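Local coordinates for regulatory protein E2 (Bovine papillomavirus type 1, PDB 2JEX), which regulates viral transcription and helps start viral DNA replication by binding the E1 protein and sharpening its DNA recognition, here seen as its N-terminal transactivation domain, at residues R7-I19 / L31-L43. The protein carries 1 engineered substitution. Numbering follows the deposited sequence.
Sequences RLHVAQETQMQLI and LYWTAVRTENTLL
Gln15 CG and Ile19 CG1 approach the ring of Tyr32 obliquely, Gln15 CG lying 3.8 Å from Tyr32 CE1; from the ring's own helix, Val36 CG2 covers one face, offset toward the rim, and Trp33 CD1 lies in plane at the edge. The amide of Gln15 stands at 81° to that ring. Gln15 NE2 donates one hydrogen bond to Glu39 OE1 (2.8 Å) across the interface and another back to Ala11 O (2.8 Å), which fixes the amide's rotation. Glu39, extended with CG anti to the backbone N (chi1 175°), reaches into helix 7-19, among Leu8, Ala11, Gln12 and Gln15, and Gln12 NE2 donates to Glu39 OE2 at 3.0 Å. Both amides meet the carboxylate from above its plane. Gln15 and Glu39 are reciprocal knobs into holes, and between them the helices come closest at Ala11 and Ala35, where Ala35 CB sits 3.5 Å from Ala11 O. Toward either end the packing is mostly apolar: Leu18 CD1 rests on Tyr32 CB, while Leu8 meets Leu42 and Leu43. Segments 7-19 and 31-43 run roughly antiparallel, 146° between their directions, in the N-terminal helical part of the transactivation domain; helix 62-83 packs against Trp33 and Arg37, and strand 57-58 touches Leu8 and Gln12.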
loop_
_atom_site.group_PDB
_atom_site.type_symbol
_atom_site.label_atom_id
_atom_site.label_comp_id
_atom_site.label_asym_id
_atom_site.label_seq_id
_atom_site.Cartn_x
_atom_site.Cartn_y
_atom_site.Cartn_z
ATOM N N ARG A 7 -12.187 22.606 13.676
ATOM C CA ARG A 7 -11.368 22.165 12.552
ATOM C C ARG A 7 -11.172 20.647 12.628
ATOM O O ARG A 7 -11.204 19.953 11.606
ATOM C CB ARG A 7 -10.021 22.893 12.571
ATOM C CG ARG A 7 -9.255 22.859 11.257
ATOM C CD ARG A 7 -7.917 23.580 11.373
ATOM N NE ARG A 7 -8.058 25.030 11.517
ATOM C CZ ARG A 7 -7.812 25.718 12.633
ATOM N NH1 ARG A 7 -7.401 25.105 13.742
ATOM N NH2 ARG A 7 -7.975 27.031 12.637
ATOM N N LEU A 8 -10.985 20.152 13.852
ATOM C CA LEU A 8 -10.911 18.723 14.137
ATOM C C LEU A 8 -12.190 17.992 13.736
ATOM O O LEU A 8 -12.127 16.924 13.124
ATOM C CB LEU A 8 -10.612 18.489 15.624
ATOM C CG LEU A 8 -10.426 17.055 16.137
ATOM C CD1 LEU A 8 -9.244 16.344 15.464
ATOM C CD2 LEU A 8 -10.255 17.068 17.637
ATOM N N HIS A 9 -13.338 18.571 14.084
ATOM C CA HIS A 9 -14.642 17.986 13.769
ATOM C C HIS A 9 -14.846 17.860 12.263
ATOM O O HIS A 9 -15.341 16.836 11.786
ATOM C CB HIS A 9 -15.774 18.802 14.399
ATOM C CG HIS A 9 -17.147 18.340 14.006
ATOM N ND1 HIS A 9 -17.774 17.266 14.605
ATOM C CD2 HIS A 9 -18.011 18.808 13.073
ATOM C CE1 HIS A 9 -18.962 17.091 14.057
ATOM N NE2 HIS A 9 -19.132 18.013 13.124
ATOM N N VAL A 10 -14.459 18.901 11.529
ATOM C CA VAL A 10 -14.581 18.926 10.067
ATOM C C VAL A 10 -13.662 17.889 9.405
ATOM O O VAL A 10 -14.080 17.188 8.480
ATOM C CB VAL A 10 -14.322 20.351 9.488
ATOM C CG1 VAL A 10 -14.430 20.359 7.965
ATOM C CG2 VAL A 10 -15.305 21.361 10.083
ATOM N N ALA A 11 -12.428 17.789 9.897
ATOM C CA ALA A 11 -11.442 16.845 9.378
ATOM C C ALA A 11 -11.841 15.383 9.602
ATOM O O ALA A 11 -11.608 14.532 8.735
ATOM C CB ALA A 11 -10.085 17.122 9.972
ATOM N N GLN A 12 -12.441 15.101 10.756
ATOM C CA GLN A 12 -12.943 13.762 11.070
ATOM C C GLN A 12 -14.218 13.422 10.292
ATOM O O GLN A 12 -14.405 12.283 9.852
ATOM C CB GLN A 12 -13.198 13.630 12.569
ATOM C CG GLN A 12 -11.938 13.571 13.394
ATOM C CD GLN A 12 -12.188 13.852 14.858
ATOM O OE1 GLN A 12 -13.079 14.626 15.207
ATOM N NE2 GLN A 12 -11.394 13.230 15.727
ATOM N N GLU A 13 -15.089 14.424 10.143
ATOM C CA GLU A 13 -16.336 14.312 9.387
ATOM C C GLU A 13 -16.078 14.131 7.891
ATOM O O GLU A 13 -16.832 13.440 7.212
ATOM C CB GLU A 13 -17.201 15.558 9.617
ATOM C CG GLU A 13 -18.691 15.370 9.371
ATOM C CD GLU A 13 -19.433 14.894 10.609
ATOM O OE1 GLU A 13 -20.373 15.598 11.046
ATOM O OE2 GLU A 13 -19.075 13.826 11.154
ATOM N N THR A 14 -15.022 14.767 7.388
ATOM C CA THR A 14 -14.601 14.637 5.990
ATOM C C THR A 14 -14.171 13.202 5.653
ATOM O O THR A 14 -14.551 12.665 4.603
ATOM C CB THR A 14 -13.472 15.643 5.641
ATOM O OG1 THR A 14 -13.975 16.977 5.762
ATOM C CG2 THR A 14 -12.980 15.444 4.221
ATOM N N GLN A 15 -13.390 12.595 6.549
ATOM C CA GLN A 15 -12.970 11.206 6.416
ATOM C C GLN A 15 -14.183 10.282 6.427
ATOM O O GLN A 15 -14.291 9.388 5.581
ATOM C CB GLN A 15 -12.016 10.817 7.547
ATOM C CG GLN A 15 -10.635 11.440 7.474
ATOM C CD GLN A 15 -9.912 11.382 8.810
ATOM O OE1 GLN A 15 -9.514 10.312 9.278
ATOM N NE2 GLN A 15 -9.743 12.538 9.431
ATOM N N MET A 16 -15.097 10.523 7.369
ATOM C CA MET A 16 -16.308 9.710 7.521
ATOM C C MET A 16 -17.258 9.842 6.324
ATOM O O MET A 16 -17.924 8.877 5.943
ATOM C CB MET A 16 -17.022 10.058 8.830
ATOM C CG MET A 16 -17.796 8.903 9.454
ATOM S SD MET A 16 -18.320 9.211 11.165
ATOM C CE MET A 16 -16.750 9.172 12.036
ATOM N N GLN A 17 -17.305 11.038 5.737
ATOM C CA GLN A 17 -18.101 11.298 4.530
ATOM C C GLN A 17 -17.522 10.624 3.292
ATOM O O GLN A 17 -18.258 10.143 2.438
ATOM C CB GLN A 17 -18.216 12.802 4.272
ATOM C CG GLN A 17 -19.324 13.496 5.057
ATOM C CD GLN A 17 -19.266 15.017 4.950
ATOM O OE1 GLN A 17 -18.221 15.599 4.628
ATOM N NE2 GLN A 17 -20.395 15.667 5.230
ATOM N N LEU A 18 -16.199 10.610 3.193
ATOM C CA LEU A 18 -15.533 10.081 2.009
ATOM C C LEU A 18 -15.452 8.557 2.007
ATOM O O LEU A 18 -15.485 7.934 0.940
ATOM C CB LEU A 18 -14.156 10.729 1.821
ATOM C CG LEU A 18 -14.211 12.161 1.268
ATOM C CD1 LEU A 18 -12.888 12.881 1.441
ATOM C CD2 LEU A 18 -14.651 12.187 -0.195
ATOM N N ILE A 19 -15.360 7.965 3.198
ATOM C CA ILE A 19 -15.426 6.508 3.343
ATOM C C ILE A 19 -16.807 5.992 2.912
ATOM O O ILE A 19 -16.894 5.058 2.104
ATOM C CB ILE A 19 -15.053 6.037 4.785
ATOM C CG1 ILE A 19 -13.562 6.283 5.069
ATOM C CG2 ILE A 19 -15.403 4.554 4.985
ATOM C CD1 ILE A 19 -13.178 6.242 6.556
ATOM N N LEU A 31 -8.240 14.509 -1.058
ATOM C CA LEU A 31 -9.038 15.190 -0.038
ATOM C C LEU A 31 -9.106 14.434 1.276
ATOM O O LEU A 31 -8.970 15.030 2.337
ATOM C CB LEU A 31 -10.456 15.431 -0.558
ATOM C CG LEU A 31 -10.943 16.810 -0.998
ATOM C CD1 LEU A 31 -9.816 17.777 -1.368
ATOM C CD2 LEU A 31 -11.944 16.650 -2.143
ATOM N N TYR A 32 -9.330 13.123 1.191
ATOM C CA TYR A 32 -9.368 12.241 2.353
ATOM C C TYR A 32 -8.048 12.253 3.117
ATOM O O TYR A 32 -8.050 12.329 4.342
ATOM C CB TYR A 32 -9.748 10.802 1.939
ATOM C CG TYR A 32 -9.506 9.759 3.013
ATOM C CD1 TYR A 32 -10.470 9.494 3.991
ATOM C CD2 TYR A 32 -8.309 9.046 3.056
ATOM C CE1 TYR A 32 -10.244 8.544 4.990
ATOM C CE2 TYR A 32 -8.070 8.094 4.047
ATOM C CZ TYR A 32 -9.037 7.848 5.006
ATOM O OH TYR A 32 -8.790 6.915 5.983
ATOM N N TRP A 33 -6.926 12.170 2.407
ATOM C CA TRP A 33 -5.627 12.118 3.086
ATOM C C TRP A 33 -5.205 13.448 3.673
ATOM O O TRP A 33 -4.493 13.483 4.674
ATOM C CB TRP A 33 -4.532 11.538 2.197
ATOM C CG TRP A 33 -4.645 10.064 2.123
ATOM C CD1 TRP A 33 -5.073 9.322 1.055
ATOM C CD2 TRP A 33 -4.367 9.131 3.176
ATOM N NE1 TRP A 33 -5.067 7.979 1.372
ATOM C CE2 TRP A 33 -4.642 7.832 2.668
ATOM C CE3 TRP A 33 -3.910 9.261 4.497
ATOM C CZ2 TRP A 33 -4.471 6.674 3.435
ATOM C CZ3 TRP A 33 -3.733 8.102 5.259
ATOM C CH2 TRP A 33 -4.023 6.827 4.725
ATOM N N THR A 34 -5.654 14.534 3.048
ATOM C CA THR A 34 -5.402 15.874 3.549
ATOM C C THR A 34 -6.186 16.124 4.847
ATOM O O THR A 34 -5.745 16.884 5.707
ATOM C CB THR A 34 -5.775 16.919 2.493
ATOM O OG1 THR A 34 -7.176 16.833 2.230
ATOM C CG2 THR A 34 -5.051 16.629 1.209
ATOM N N ALA A 35 -7.342 15.468 4.974
ATOM C CA ALA A 35 -8.142 15.523 6.185
ATOM C C ALA A 35 -7.556 14.643 7.287
ATOM O O ALA A 35 -7.652 14.988 8.464
ATOM C CB ALA A 35 -9.575 15.130 5.890
ATOM N N VAL A 36 -6.950 13.518 6.907
ATOM C CA VAL A 36 -6.227 12.669 7.871
ATOM C C VAL A 36 -5.031 13.436 8.428
ATOM O O VAL A 36 -4.769 13.399 9.634
ATOM C CB VAL A 36 -5.775 11.299 7.277
ATOM C CG1 VAL A 36 -5.037 10.465 8.340
ATOM C CG2 VAL A 36 -6.975 10.494 6.741
ATOM N N ARG A 37 -4.342 14.153 7.539
ATOM C CA ARG A 37 -3.204 14.999 7.878
ATOM C C ARG A 37 -3.586 16.086 8.881
ATOM O O ARG A 37 -2.937 16.238 9.920
ATOM C CB ARG A 37 -2.657 15.640 6.608
ATOM C CG ARG A 37 -1.562 16.655 6.844
ATOM C CD ARG A 37 -1.044 17.197 5.533
ATOM N NE ARG A 37 0.076 18.116 5.725
ATOM C CZ ARG A 37 0.822 18.599 4.738
ATOM N NH1 ARG A 37 0.562 18.257 3.486
ATOM N NH2 ARG A 37 1.823 19.432 5.002
ATOM N N THR A 38 -4.631 16.840 8.545
ATOM C CA THR A 38 -5.169 17.885 9.397
ATOM C C THR A 38 -5.501 17.331 10.791
ATOM O O THR A 38 -4.975 17.833 11.771
ATOM C CB THR A 38 -6.388 18.579 8.720
ATOM O OG1 THR A 38 -5.995 19.044 7.421
ATOM C CG2 THR A 38 -6.913 19.769 9.552
ATOM N N GLU A 39 -6.306 16.267 10.865
ATOM C CA GLU A 39 -6.697 15.666 12.156
ATOM C C GLU A 39 -5.503 15.322 13.046
ATOM O O GLU A 39 -5.452 15.711 14.209
ATOM C CB GLU A 39 -7.571 14.417 11.956
ATOM C CG GLU A 39 -7.903 13.681 13.265
ATOM C CD GLU A 39 -8.705 12.399 13.063
ATOM O OE1 GLU A 39 -8.773 11.894 11.923
ATOM O OE2 GLU A 39 -9.275 11.893 14.049
ATOM N N ASN A 40 -4.541 14.605 12.492
ATOM C CA ASN A 40 -3.402 14.170 13.271
ATOM C C ASN A 40 -2.385 15.253 13.546
ATOM O O ASN A 40 -1.632 15.151 14.514
ATOM C CB ASN A 40 -2.767 12.939 12.639
ATOM C CG ASN A 40 -3.670 11.751 12.722
ATOM O OD1 ASN A 40 -3.793 11.125 13.772
ATOM N ND2 ASN A 40 -4.353 11.455 11.628
ATOM N N THR A 41 -2.369 16.289 12.709
ATOM C CA THR A 41 -1.531 17.456 12.955
ATOM C C THR A 41 -2.065 18.227 14.157
ATOM O O THR A 41 -1.293 18.574 15.048
ATOM C CB THR A 41 -1.431 18.386 11.707
ATOM O OG1 THR A 41 -0.844 17.658 10.618
ATOM C CG2 THR A 41 -0.585 19.610 12.002
ATOM N N LEU A 42 -3.378 18.474 14.176
ATOM C CA LEU A 42 -4.013 19.229 15.255
ATOM C C LEU A 42 -3.846 18.474 16.566
ATOM O O LEU A 42 -3.493 19.056 17.588
ATOM C CB LEU A 42 -5.506 19.462 14.980
ATOM C CG LEU A 42 -5.978 20.143 13.688
ATOM C CD1 LEU A 42 -7.426 19.757 13.432
ATOM C CD2 LEU A 42 -5.816 21.670 13.726
ATOM N N LEU A 43 -4.079 17.168 16.499
ATOM C CA LEU A 43 -3.976 16.277 17.643
ATOM C C LEU A 43 -2.555 16.234 18.189
ATOM O O LEU A 43 -2.354 16.230 19.409
ATOM C CB LEU A 43 -4.456 14.865 17.260
ATOM C CG LEU A 43 -5.951 14.617 17.038
ATOM C CD1 LEU A 43 -6.171 13.169 16.631
ATOM C CD2 LEU A 43 -6.782 14.955 18.281
#